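Local coordinates for galactose-binding like protein (Bacteroides thetaiotaomicron, PDB 7M1A), which probably binds carbohydrate as a SusE-like protein, this chain being its calcium-containing, galactose-binding-like C-terminal part, at residues A[110-115]-A[149-154]; A[81-86]-A[118-123]; A[35-38]-A[42-45]; A[73-78]-A[85-90]. All blocks are in the same frame, centred on the assembly; numbering follows the deposited sequence.

Contact 1 of 4, residues A[110-115]-A[149-154]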
loop_
_atom_site.group_PDB
_atom_site.type_symbol
_atom_site.label_atom_id
_atom_site.label_comp_id
_atom_site.label_asym_id
_atom_site.label_seq_id
_atom_site.Cartn_x
_atom_site.Cartn_y
_atom_site.Cartn_z
ATOM N N VAL A 110 11.048 -4.254 17.964
ATOM C CA VAL A 110 11.828 -5.281 18.572
ATOM C C VAL A 110 12.131 -6.337 17.516
ATOM O O VAL A 110 11.308 -6.685 16.674
ATOM C CB VAL A 110 11.068 -5.837 19.800
ATOM C CG1 VAL A 110 11.756 -7.036 20.436
ATOM C CG2 VAL A 110 11.021 -4.749 20.881
ATOM N N LYS A 111 13.355 -6.864 17.539
ATOM C CA LYS A 111 13.771 -7.848 16.532
ATOM C C LYS A 111 13.285 -9.232 16.984
ATOM O O LYS A 111 13.587 -9.670 18.081
ATOM C CB LYS A 111 15.291 -7.877 16.321
ATOM C CG LYS A 111 15.696 -8.853 15.193
ATOM C CD LYS A 111 17.165 -8.739 14.793
ATOM C CE LYS A 111 18.103 -9.124 15.918
ATOM N NZ LYS A 111 19.475 -9.134 15.411
ATOM N N LEU A 112 12.455 -9.850 16.142
ATOM C CA LEU A 112 11.756 -11.104 16.463
ATOM C C LEU A 112 12.607 -12.282 15.995
ATOM O O LEU A 112 12.706 -13.319 16.690
ATOM C CB LEU A 112 10.382 -11.112 15.826
ATOM C CG LEU A 112 9.431 -10.011 16.355
ATOM C CD1 LEU A 112 8.265 -10.099 15.332
ATOM C CD2 LEU A 112 8.891 -10.412 17.717
ATOM N N LEU A 113 13.203 -12.155 14.791
ATOM C CA LEU A 113 13.892 -13.277 14.158
ATOM C C LEU A 113 15.082 -12.783 13.337
ATOM O O LEU A 113 14.954 -11.811 12.589
ATOM C CB LEU A 113 13.001 -14.006 13.112
ATOM C CG LEU A 113 11.768 -14.726 13.711
ATOM C CD1 LEU A 113 10.766 -15.082 12.622
ATOM C CD2 LEU A 113 12.139 -15.934 14.570
ATOM N N ASP A 114 16.187 -13.555 13.460
ATOM C CA ASP A 114 17.327 -13.431 12.547
ATOM C C ASP A 114 17.207 -14.599 11.570
ATOM O O ASP A 114 17.210 -15.762 12.002
ATOM C CB ASP A 114 18.644 -13.712 13.269
ATOM C CG ASP A 114 18.980 -12.652 14.277
ATOM O OD1 ASP A 114 19.138 -11.530 13.845
ATOM O OD2 ASP A 114 18.948 -12.938 15.505
HETATM N N MSE A 115 16.999 -14.327 10.283
HETATM C CA MSE A 115 16.779 -15.376 9.288
HETATM C C MSE A 115 17.995 -15.489 8.390
HETATM O O MSE A 115 18.577 -14.503 7.936
HETATM C CB MSE A 115 15.534 -15.086 8.407
HETATM C CG MSE A 115 14.289 -14.887 9.227
HETATM SE SE MSE A 115 13.671 -16.537 10.139
HETATM C CE MSE A 115 13.216 -17.561 8.527
ATOM N N PRO A 149 7.369 -10.368 22.759
ATOM C CA PRO A 149 6.076 -9.788 23.087
ATOM C C PRO A 149 5.082 -10.066 21.966
ATOM O O PRO A 149 5.432 -10.343 20.793
ATOM C CB PRO A 149 6.296 -8.272 23.078
ATOM C CG PRO A 149 7.553 -8.092 22.182
ATOM C CD PRO A 149 8.366 -9.367 22.331
ATOM N N ARG A 150 3.788 -9.914 22.317
ATOM C CA ARG A 150 2.759 -9.870 21.281
ATOM C C ARG A 150 2.972 -8.666 20.382
ATOM O O ARG A 150 3.434 -7.600 20.827
ATOM C CB ARG A 150 1.337 -9.796 21.855
ATOM C CG ARG A 150 0.960 -11.023 22.666
ATOM C CD ARG A 150 -0.545 -11.250 22.761
ATOM N NE ARG A 150 -1.132 -10.225 23.556
ATOM C CZ ARG A 150 -2.465 -10.093 23.697
ATOM N NH1 ARG A 150 -3.344 -10.851 23.057
ATOM N NH2 ARG A 150 -2.934 -9.127 24.454
ATOM N N VAL A 151 2.719 -8.865 19.072
ATOM C CA VAL A 151 2.908 -7.774 18.108
ATOM C C VAL A 151 1.803 -7.758 17.080
ATOM O O VAL A 151 1.080 -8.723 16.946
ATOM C CB VAL A 151 4.249 -7.942 17.320
ATOM C CG1 VAL A 151 5.477 -7.734 18.234
ATOM C CG2 VAL A 151 4.429 -9.342 16.626
ATOM N N ARG A 152 1.515 -6.525 16.596
ATOM C CA ARG A 152 0.586 -6.362 15.525
ATOM C C ARG A 152 1.218 -5.850 14.233
ATOM O O ARG A 152 0.701 -6.180 13.173
ATOM C CB ARG A 152 -0.465 -5.329 15.976
ATOM C CG ARG A 152 -1.449 -4.954 14.868
ATOM C CD ARG A 152 -2.657 -4.183 15.350
ATOM N NE ARG A 152 -3.391 -3.789 14.139
ATOM C CZ ARG A 152 -4.541 -3.160 14.210
ATOM N NH1 ARG A 152 -5.095 -2.945 15.398
ATOM N NH2 ARG A 152 -5.179 -2.778 13.113
ATOM N N TYR A 153 2.351 -5.189 14.302
ATOM C CA TYR A 153 2.979 -4.573 13.133
ATOM C C TYR A 153 4.311 -5.246 12.898
ATOM O O TYR A 153 4.951 -5.639 13.883
ATOM C CB TYR A 153 3.171 -3.074 13.400
ATOM C CG TYR A 153 1.860 -2.450 13.774
ATOM C CD1 TYR A 153 0.851 -2.156 12.833
ATOM C CD2 TYR A 153 1.593 -2.167 15.116
ATOM C CE1 TYR A 153 -0.332 -1.549 13.248
ATOM C CE2 TYR A 153 0.391 -1.622 15.538
ATOM C CZ TYR A 153 -0.595 -1.340 14.598
ATOM O OH TYR A 153 -1.792 -0.787 15.017
ATOM N N ILE A 154 4.663 -5.367 11.641
ATOM C CA ILE A 154 5.864 -6.123 11.276
ATOM C C ILE A 154 6.730 -5.304 10.343
ATOM O O ILE A 154 6.230 -4.559 9.498
ATOM C CB ILE A 154 5.478 -7.429 10.569
ATOM C CG1 ILE A 154 4.677 -8.345 11.518
ATOM C CG2 ILE A 154 6.712 -8.199 10.061
ATOM C CD1 ILE A 154 5.428 -8.933 12.671
#
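Beside the L112, V151 and I154 contact, K111 NZ forms a salt bridge to D114 OD1, 2.9 Å long, which uses the carboxylate's syn lone pair. E92 lies farther off as a weak, long-range ion partner of the same ammonium group. In this galactose-binding-like beta-sandwich, strands 110-116 and 151-158 both pair antiparallel with strand 88-96, so the contact spans two of the neighbours of that strand. Each flank carries a classic beta bulge: L112 and L113 both face V93, while R152 and Y153 both face C96. The contact itself is wholly apolar. L112 CD1 meets V151 CG2 at 4.1 Å, the two side chains reaching toward each other tip to tip. The same methyl lies 4.1 Å from I154 CD1, but here the side chains cross at about a right angle. With its CG1 anti to the carbonyl carbon (chi1 -63°), I154 brings CD1 nearer to L112 than the direction of its CB would suggest. M148 also packs on L112, and L68 on V151. At the second bulge, the extended R152 side chain runs alongside the ring of Y153, which packs against R9 of the second subunit. R152 NE forms a salt bridge with D61, and Y153 OH sits 3.4 Å above the guanidinium plane of R152. R152 CG stands 3.7 Å above the Y153 ring, over its centre.

Contact 2 of 4, residues A[81-86]-A[118-123]. With EDO (1,2-ethanediol), chain E; EDO (1,2-ethanediol), chain C.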
loop_
_atom_site.group_PDB
_atom_site.type_symbol
_atom_site.label_atom_id
_atom_site.label_comp_id
_atom_site.label_asym_id
_atom_site.label_seq_id
_atom_site.Cartn_x
_atom_site.Cartn_y
_atom_site.Cartn_z
ATOM N N HIS A 81 15.213 -17.515 -9.390
ATOM C CA HIS A 81 15.128 -16.912 -8.066
ATOM C C HIS A 81 15.626 -17.823 -6.947
ATOM O O HIS A 81 15.887 -17.334 -5.866
ATOM C CB HIS A 81 13.715 -16.377 -7.797
ATOM C CG HIS A 81 13.346 -15.286 -8.733
ATOM N ND1 HIS A 81 12.674 -15.571 -9.856
ATOM C CD2 HIS A 81 13.433 -13.921 -8.649
ATOM C CE1 HIS A 81 12.402 -14.442 -10.514
ATOM N NE2 HIS A 81 12.852 -13.400 -9.804
ATOM N N PHE A 82 15.744 -19.138 -7.138
ATOM C CA PHE A 82 16.174 -19.995 -6.038
ATOM C C PHE A 82 17.652 -19.712 -5.714
ATOM O O PHE A 82 18.538 -19.933 -6.565
ATOM C CB PHE A 82 16.017 -21.477 -6.403
ATOM C CG PHE A 82 14.610 -22.006 -6.506
ATOM C CD1 PHE A 82 13.591 -21.475 -5.742
ATOM C CD2 PHE A 82 14.303 -23.082 -7.329
ATOM C CE1 PHE A 82 12.312 -22.024 -5.754
ATOM C CE2 PHE A 82 13.019 -23.630 -7.364
ATOM C CZ PHE A 82 11.996 -23.076 -6.600
ATOM N N TYR A 83 17.935 -19.198 -4.507
ATOM C CA TYR A 83 19.294 -18.869 -4.099
ATOM C C TYR A 83 19.996 -18.020 -5.167
ATOM O O TYR A 83 21.191 -18.242 -5.512
ATOM C CB TYR A 83 20.105 -20.156 -3.845
ATOM C CG TYR A 83 19.321 -21.198 -3.109
ATOM C CD1 TYR A 83 19.147 -21.154 -1.721
ATOM C CD2 TYR A 83 18.705 -22.230 -3.809
ATOM C CE1 TYR A 83 18.390 -22.125 -1.046
ATOM C CE2 TYR A 83 17.938 -23.191 -3.146
ATOM C CZ TYR A 83 17.773 -23.141 -1.783
ATOM O OH TYR A 83 17.081 -24.080 -1.106
ATOM N N ASN A 84 19.234 -17.042 -5.717
ATOM C CA ASN A 84 19.755 -16.281 -6.848
ATOM C C ASN A 84 18.957 -14.969 -6.883
ATOM O O ASN A 84 18.015 -14.737 -6.114
ATOM C CB ASN A 84 19.579 -17.123 -8.134
ATOM C CG ASN A 84 20.651 -16.833 -9.179
ATOM O OD1 ASN A 84 21.183 -15.721 -9.236
ATOM N ND2 ASN A 84 20.988 -17.842 -9.979
ATOM N N ASP A 85 19.280 -14.102 -7.842
ATOM C CA ASP A 85 18.493 -12.911 -8.125
ATOM C C ASP A 85 18.464 -12.047 -6.838
ATOM O O ASP A 85 19.461 -12.002 -6.103
ATOM C CB ASP A 85 17.129 -13.288 -8.744
ATOM C CG ASP A 85 16.524 -12.130 -9.531
ATOM O OD1 ASP A 85 15.811 -11.260 -8.946
ATOM O OD2 ASP A 85 16.795 -12.054 -10.720
HETATM N N MSE A 86 17.339 -11.364 -6.577
HETATM C CA MSE A 86 17.257 -10.506 -5.406
HETATM C C MSE A 86 16.576 -11.261 -4.250
HETATM O O MSE A 86 16.080 -10.643 -3.286
HETATM C CB MSE A 86 16.554 -9.176 -5.671
HETATM C CG MSE A 86 17.069 -8.427 -6.879
HETATM SE SE MSE A 86 18.995 -8.080 -6.886
HETATM C CE MSE A 86 19.421 -8.892 -8.612
ATOM N N VAL A 118 19.551 -20.816 3.892
ATOM C CA VAL A 118 20.724 -21.681 3.674
ATOM C C VAL A 118 20.459 -22.556 2.471
ATOM O O VAL A 118 19.364 -23.146 2.317
ATOM C CB VAL A 118 20.985 -22.534 4.922
ATOM C CG1 VAL A 118 22.100 -23.538 4.652
ATOM C CG2 VAL A 118 21.274 -21.706 6.159
ATOM N N LYS A 119 21.464 -22.551 1.583
ATOM C CA LYS A 119 21.413 -23.419 0.416
ATOM C C LYS A 119 21.968 -24.802 0.788
ATOM O O LYS A 119 23.169 -24.927 1.058
ATOM C CB LYS A 119 22.257 -22.788 -0.697
ATOM C CG LYS A 119 22.168 -23.499 -2.037
ATOM C CD LYS A 119 22.967 -22.815 -3.159
ATOM C CE LYS A 119 22.592 -23.230 -4.562
ATOM N NZ LYS A 119 23.369 -22.519 -5.619
ATOM N N PRO A 120 21.127 -25.849 0.860
ATOM C CA PRO A 120 21.562 -27.168 1.357
ATOM C C PRO A 120 22.856 -27.680 0.721
ATOM O O PRO A 120 23.764 -28.117 1.427
ATOM C CB PRO A 120 20.366 -28.083 0.984
ATOM C CG PRO A 120 19.152 -27.114 1.142
ATOM C CD PRO A 120 19.691 -25.867 0.486
ATOM N N SER A 121 22.991 -27.543 -0.596
ATOM C CA SER A 121 24.147 -28.115 -1.282
ATOM C C SER A 121 25.380 -27.202 -1.169
ATOM O O SER A 121 26.496 -27.633 -1.451
ATOM C CB SER A 121 23.814 -28.332 -2.733
ATOM O OG SER A 121 23.771 -27.079 -3.431
ATOM N N GLY A 122 25.204 -25.927 -0.814
ATOM C CA GLY A 122 26.338 -25.010 -0.799
ATOM C C GLY A 122 26.926 -24.747 -2.182
ATOM O O GLY A 122 28.057 -24.253 -2.275
ATOM N N SER A 123 26.208 -25.120 -3.261
ATOM C CA SER A 123 26.768 -25.055 -4.618
ATOM C C SER A 123 26.922 -23.591 -5.017
ATOM O O SER A 123 26.099 -22.726 -4.615
ATOM C CB SER A 123 25.859 -25.779 -5.661
ATOM O OG SER A 123 25.599 -27.147 -5.329
HETATM C C1 EDO E . 15.984 -8.750 -11.121
HETATM O O1 EDO E . 15.035 -9.446 -10.355
HETATM C C2 EDO E . 16.349 -9.518 -12.373
HETATM O O2 EDO E . 15.117 -9.958 -12.797
HETATM C C1 EDO C . 10.813 -11.078 -12.153
HETATM O O1 EDO C . 10.354 -11.781 -11.027
HETATM C C2 EDO C . 11.725 -10.184 -11.505
HETATM O O2 EDO C . 12.786 -10.870 -10.888
HETATM O O HOH W 1 23.510 -19.796 -4.923
HETATM O O HOH W 2 21.643 -20.615 -7.273
#
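Y83 and K119 make the tight part of this meeting between two turns, a type II beta turn running from H81 to N84 and a type I beta turn from K119 to G122, both in loops outside the strands of the beta-sandwich. K119 CG lies over one face of the Y83 ring, 3.9 Å from its centroid and 15° off the normal, a CH-pi contact. The lysine holds that position because its chain is extended throughout, with CG anti to the backbone N (chi1 -173°). P120 CD comes to 3.5 Å from Y83 OH, and the hydroxyl is hydrogen-bonded to D132 O in helix 130-138. With an alanine here the ring would be gone, and K119 and P120 would probably lose the surface they rest on, while D132 O would be left without its phenolic partner. The looser side is wet: two waters join Y83 O to K119 NZ, each donating to the carbonyl and accepting from the ammonium group. The nearer of them, water 1, stands 2.9 Å from Y83 O. K119 NZ also donates to S123 O at 2.9 Å, from above the carbonyl plane, and to I127 O. Farther round the type I turn, S121 closes an ST turn, its OG accepting from S123 N at 3.1 Å.

Contact 3 of 4, residues A[35-38]-A[42-45]. With EDO (1,2-ethanediol), chain C.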
loop_
_atom_site.group_PDB
_atom_site.type_symbol
_atom_site.label_atom_id
_atom_site.label_comp_id
_atom_site.label_asym_id
_atom_site.label_seq_id
_atom_site.Cartn_x
_atom_site.Cartn_y
_atom_site.Cartn_z
ATOM N N SER A 35 4.106 -18.453 -5.721
ATOM C CA SER A 35 4.055 -18.288 -7.181
ATOM C C SER A 35 5.436 -18.263 -7.814
ATOM O O SER A 35 6.462 -18.087 -7.109
ATOM C CB SER A 35 3.298 -17.024 -7.594
ATOM O OG SER A 35 2.071 -16.948 -6.929
ATOM N N LYS A 36 5.489 -18.432 -9.141
ATOM C CA LYS A 36 6.711 -18.233 -9.908
ATOM C C LYS A 36 6.464 -17.167 -10.977
ATOM O O LYS A 36 5.306 -16.893 -11.313
ATOM C CB LYS A 36 7.152 -19.545 -10.558
ATOM C CG LYS A 36 6.148 -20.036 -11.582
ATOM C CD LYS A 36 6.482 -21.449 -12.102
ATOM C CE LYS A 36 5.563 -21.886 -13.224
ATOM N NZ LYS A 36 4.188 -22.173 -12.791
ATOM N N ASP A 37 7.535 -16.709 -11.631
ATOM C CA ASP A 37 7.362 -15.769 -12.716
ATOM C C ASP A 37 6.447 -16.382 -13.774
ATOM O O ASP A 37 6.590 -17.559 -14.110
ATOM C CB ASP A 37 8.672 -15.496 -13.441
ATOM C CG ASP A 37 9.549 -14.489 -12.756
ATOM O OD1 ASP A 37 9.086 -13.920 -11.773
ATOM O OD2 ASP A 37 10.644 -14.285 -13.225
ATOM N N GLY A 38 5.556 -15.556 -14.316
ATOM C CA GLY A 38 4.597 -15.961 -15.332
ATOM C C GLY A 38 3.228 -16.383 -14.786
ATOM O O GLY A 38 2.260 -16.470 -15.536
ATOM N N GLY A 42 -0.627 -11.981 -9.351
ATOM C CA GLY A 42 0.347 -11.173 -8.575
ATOM C C GLY A 42 1.395 -12.134 -7.992
ATOM O O GLY A 42 1.077 -12.961 -7.141
ATOM N N VAL A 43 2.625 -12.016 -8.494
ATOM C CA VAL A 43 3.683 -12.971 -8.153
ATOM C C VAL A 43 4.363 -12.714 -6.819
ATOM O O VAL A 43 4.759 -13.665 -6.126
ATOM C CB VAL A 43 4.714 -13.021 -9.316
ATOM C CG1 VAL A 43 5.971 -13.818 -9.014
ATOM C CG2 VAL A 43 4.013 -13.522 -10.614
ATOM N N GLY A 44 4.555 -11.444 -6.477
ATOM C CA GLY A 44 5.271 -11.194 -5.239
ATOM C C GLY A 44 5.576 -9.706 -5.124
ATOM O O GLY A 44 4.924 -8.860 -5.783
ATOM N N LEU A 45 6.548 -9.360 -4.273
ATOM C CA LEU A 45 7.022 -8.011 -4.173
ATOM C C LEU A 45 8.466 -7.978 -4.627
ATOM O O LEU A 45 9.165 -9.023 -4.661
ATOM C CB LEU A 45 6.811 -7.397 -2.777
ATOM C CG LEU A 45 7.648 -7.971 -1.616
ATOM C CD1 LEU A 45 9.113 -7.520 -1.623
ATOM C CD2 LEU A 45 7.011 -7.550 -0.276
HETATM C C1 EDO C . 10.813 -11.078 -12.153
HETATM O O1 EDO C . 10.354 -11.781 -11.027
HETATM C C2 EDO C . 11.725 -10.184 -11.505
HETATM O O2 EDO C . 12.786 -10.870 -10.888
HETATM O O HOH W 3 1.902 -14.841 -5.237
HETATM O O HOH W 4 -0.587 -15.316 -7.662
#
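V43 fills the bend of the loop by setting its two methyls against the segment 35-38. Its CG1 is anti to the backbone N (chi1 172°) and its CG2 anti to the carbonyl carbon, which brings CG2 to 3.7 Å from K36 O and CG1 to 4.2 Å from D37 OD1. S35 places OG beside its backbone N (chi1 -49°), leaving CB to meet V43 O at 3.9 Å. Direct polar contact is replaced by water: water 3 lies within donating reach of S35 OG (2.7 Å), G42 O and, weakly, V43 O, and can serve only two at a time, while S35 OG donates to water 4, which donates to G42 O. D37 starts away from V43, yet its carboxylate returns and takes a hydrogen bond from ethanediol O1 at 2.6 Å on OD1. That ethanediol, probably from the crystallisation liquor, also reaches H81. K36 turns outward and its NZ pairs with D39. The backbone of G38, at phi 94°, would jam a CB against the preceding carbonyl. The polar backbone faces the calcium site: G42 O is hydrogen-bonded to N31, while S35 N and V43 O both engage T171 OG1, and N31 and T171 are calcium ligands. The loop thus lies against strand 169-176, pairing S35 with Q77 beyond strand 70-74 and leading directly into strand 45-46, where L45 pairs with F170.

Contact 4 of 4, residues A[73-78]-A[85-90]. With EDO (1,2-ethanediol), chain E.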
loop_
_atom_site.group_PDB
_atom_site.type_symbol
_atom_site.label_atom_id
_atom_site.label_comp_id
_atom_site.label_asym_id
_atom_site.label_seq_id
_atom_site.Cartn_x
_atom_site.Cartn_y
_atom_site.Cartn_z
ATOM N N LEU A 73 8.688 -18.014 4.832
ATOM C CA LEU A 73 8.863 -17.131 3.709
ATOM C C LEU A 73 9.317 -17.973 2.524
ATOM O O LEU A 73 10.246 -18.785 2.682
ATOM C CB LEU A 73 9.830 -15.993 4.009
ATOM C CG LEU A 73 10.066 -14.938 2.893
ATOM C CD1 LEU A 73 10.304 -13.548 3.522
ATOM C CD2 LEU A 73 11.227 -15.335 1.948
ATOM N N TRP A 74 8.755 -17.692 1.340
ATOM C CA TRP A 74 9.101 -18.409 0.105
ATOM C C TRP A 74 9.667 -17.411 -0.909
ATOM O O TRP A 74 9.021 -16.425 -1.231
ATOM C CB TRP A 74 7.850 -19.096 -0.542
ATOM C CG TRP A 74 7.382 -20.239 0.301
ATOM C CD1 TRP A 74 7.664 -21.551 0.068
ATOM C CD2 TRP A 74 6.574 -20.213 1.524
ATOM N NE1 TRP A 74 7.059 -22.341 1.025
ATOM C CE2 TRP A 74 6.349 -21.549 1.917
ATOM C CE3 TRP A 74 5.865 -19.252 2.235
ATOM C CZ2 TRP A 74 5.579 -21.939 3.005
ATOM C CZ3 TRP A 74 5.080 -19.588 3.327
ATOM C CH2 TRP A 74 4.964 -20.935 3.733
ATOM N N ALA A 75 10.752 -17.793 -1.542
ATOM C CA ALA A 75 11.293 -17.177 -2.737
ATOM C C ALA A 75 10.370 -17.448 -3.943
ATOM O O ALA A 75 9.610 -18.429 -3.976
ATOM C CB ALA A 75 12.712 -17.697 -3.001
ATOM N N ILE A 76 10.446 -16.551 -4.937
ATOM C CA ILE A 76 9.688 -16.781 -6.176
ATOM C C ILE A 76 10.177 -18.132 -6.759
ATOM O O ILE A 76 11.374 -18.473 -6.725
ATOM C CB ILE A 76 9.954 -15.602 -7.144
ATOM C CG1 ILE A 76 9.362 -14.293 -6.565
ATOM C CG2 ILE A 76 9.441 -15.885 -8.580
ATOM C CD1 ILE A 76 9.897 -13.036 -7.264
ATOM N N GLN A 77 9.215 -18.983 -7.135
ATOM C CA GLN A 77 9.463 -20.445 -7.254
ATOM C C GLN A 77 9.983 -20.929 -8.624
ATOM O O GLN A 77 9.354 -21.743 -9.349
ATOM C CB GLN A 77 8.160 -21.165 -6.879
ATOM C CG GLN A 77 7.714 -20.971 -5.413
ATOM C CD GLN A 77 8.549 -21.772 -4.432
ATOM O OE1 GLN A 77 9.303 -21.257 -3.528
ATOM N NE2 GLN A 77 8.348 -23.063 -4.534
ATOM N N ASP A 78 11.141 -20.376 -8.981
ATOM C CA ASP A 78 11.770 -20.842 -10.212
ATOM C C ASP A 78 13.292 -20.725 -10.103
ATOM O O ASP A 78 13.803 -20.129 -9.124
ATOM C CB ASP A 78 11.240 -20.029 -11.400
ATOM C CG ASP A 78 11.303 -18.517 -11.235
ATOM O OD1 ASP A 78 12.256 -18.027 -10.655
ATOM O OD2 ASP A 78 10.338 -17.857 -11.669
ATOM N N ASP A 85 19.280 -14.102 -7.842
ATOM C CA ASP A 85 18.493 -12.911 -8.125
ATOM C C ASP A 85 18.464 -12.047 -6.838
ATOM O O ASP A 85 19.461 -12.002 -6.103
ATOM C CB ASP A 85 17.129 -13.288 -8.744
ATOM C CG ASP A 85 16.524 -12.130 -9.531
ATOM O OD1 ASP A 85 15.811 -11.260 -8.946
ATOM O OD2 ASP A 85 16.795 -12.054 -10.720
HETATM N N MSE A 86 17.339 -11.364 -6.577
HETATM C CA MSE A 86 17.257 -10.506 -5.406
HETATM C C MSE A 86 16.576 -11.261 -4.250
HETATM O O MSE A 86 16.080 -10.643 -3.286
HETATM C CB MSE A 86 16.554 -9.176 -5.671
HETATM C CG MSE A 86 17.069 -8.427 -6.879
HETATM SE SE MSE A 86 18.995 -8.080 -6.886
HETATM C CE MSE A 86 19.421 -8.892 -8.612
ATOM N N SER A 87 16.514 -12.590 -4.318
ATOM C CA SER A 87 15.924 -13.368 -3.247
ATOM C C SER A 87 16.718 -13.157 -1.963
ATOM O O SER A 87 17.959 -13.077 -1.944
ATOM C CB SER A 87 15.948 -14.811 -3.623
ATOM O OG SER A 87 15.151 -15.028 -4.797
ATOM N N PRO A 88 16.042 -13.077 -0.802
ATOM C CA PRO A 88 16.779 -12.737 0.441
ATOM C C PRO A 88 17.667 -13.898 0.888
ATOM O O PRO A 88 17.332 -15.096 0.754
ATOM C CB PRO A 88 15.613 -12.463 1.431
ATOM C CG PRO A 88 14.478 -13.333 0.904
ATOM C CD PRO A 88 14.583 -13.258 -0.608
ATOM N N ARG A 89 18.838 -13.518 1.437
ATOM C CA ARG A 89 19.754 -14.532 2.000
ATOM C C ARG A 89 19.904 -14.315 3.505
ATOM O O ARG A 89 19.757 -15.262 4.278
ATOM C CB ARG A 89 21.116 -14.488 1.291
ATOM C CG ARG A 89 22.086 -15.518 1.842
ATOM C CD ARG A 89 23.364 -15.551 1.011
ATOM N NE ARG A 89 24.262 -16.608 1.491
ATOM C CZ ARG A 89 25.467 -16.837 0.974
ATOM N NH1 ARG A 89 25.916 -16.040 0.009
ATOM N NH2 ARG A 89 26.168 -17.895 1.363
ATOM N N ARG A 90 20.201 -13.081 3.955
ATOM C CA ARG A 90 20.177 -12.775 5.385
ATOM C C ARG A 90 19.197 -11.633 5.626
ATOM O O ARG A 90 19.253 -10.639 4.899
ATOM C CB ARG A 90 21.557 -12.269 5.810
ATOM C CG ARG A 90 22.569 -13.412 5.914
ATOM C CD ARG A 90 22.398 -14.171 7.235
ATOM N NE ARG A 90 22.698 -13.287 8.374
ATOM C CZ ARG A 90 21.887 -12.669 9.289
ATOM N NH1 ARG A 90 20.546 -12.787 9.340
ATOM N NH2 ARG A 90 22.486 -11.870 10.161
HETATM C C1 EDO E . 15.984 -8.750 -11.121
HETATM O O1 EDO E . 15.035 -9.446 -10.355
HETATM C C2 EDO E . 16.349 -9.518 -12.373
HETATM O O2 EDO E . 15.117 -9.958 -12.797
HETATM O O HOH W 5 12.459 -14.505 -4.560
#
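L73 CD2 rests against P88 CG at 4.0 Å, and A75 CB meets S87 OG at the same separation; these two pairs are the direct contacts of the interface. L73 and P88 lie at a slant to each other, the leucine having CG anti to its backbone N (chi1 -178°), which carries CD2 toward P88 CG. The next link is water 5, which accepts from I76 N at 2.9 Å and donates to S87 OG at 2.8 Å, tying the backbone of one segment to the serine of the other. The hydroxyl's own hydrogen bond goes to H81 O, with N84 O a weak alternative. In the same outer layer D78 grips two groups at once, with OD1 on H81 ND1 and OD2 on D37 N. F170 of strand 169-176 packs on L73, and the backbone of L73 pairs with D140. At the start of 85-90, D85 OD1 accepts a weak bond from M86 N, 2.8 Å, while D85 O is hydrogen-bonded to S163 OG and H46 packs beside the side chain. The approach of ethanediol O1 to D85 OD1 is so short that its geometry is doubtful. With an alanine in place of D85 the carboxylate would be gone, and M86 N would probably be left without this weak side-chain acceptor. Strand 70-74 belongs to the four-stranded sheet and strand 88-96 to the other sheet, so the contact joins the two layers where the chain passes between them, as in a galactose-binding-like beta-sandwich.

How the contacts relate
Along the chain, contact 3 comes first, then contact 4, whose second segment overlaps the first segment of contact 2, and contact 1 alternates with contact 2. Contacts 2 and 4 have centres about 8 Å apart and contacts 3 and 4 about 11 Å; contacts 2, 3 and 4 touch one another, and contact 3 is the one that adjoins the calcium site. Contact 1 stands apart, its centre about 20 to 26 Å from the others and across the centre of the chain. Strand 88-96 is the tie, neighbouring both strands of contact 1 and starting in contact 4; R90 NH1 also reaches M115 O. The sandwich thus joins a loop-rich end to a buried apolar contact within the six-stranded sheet.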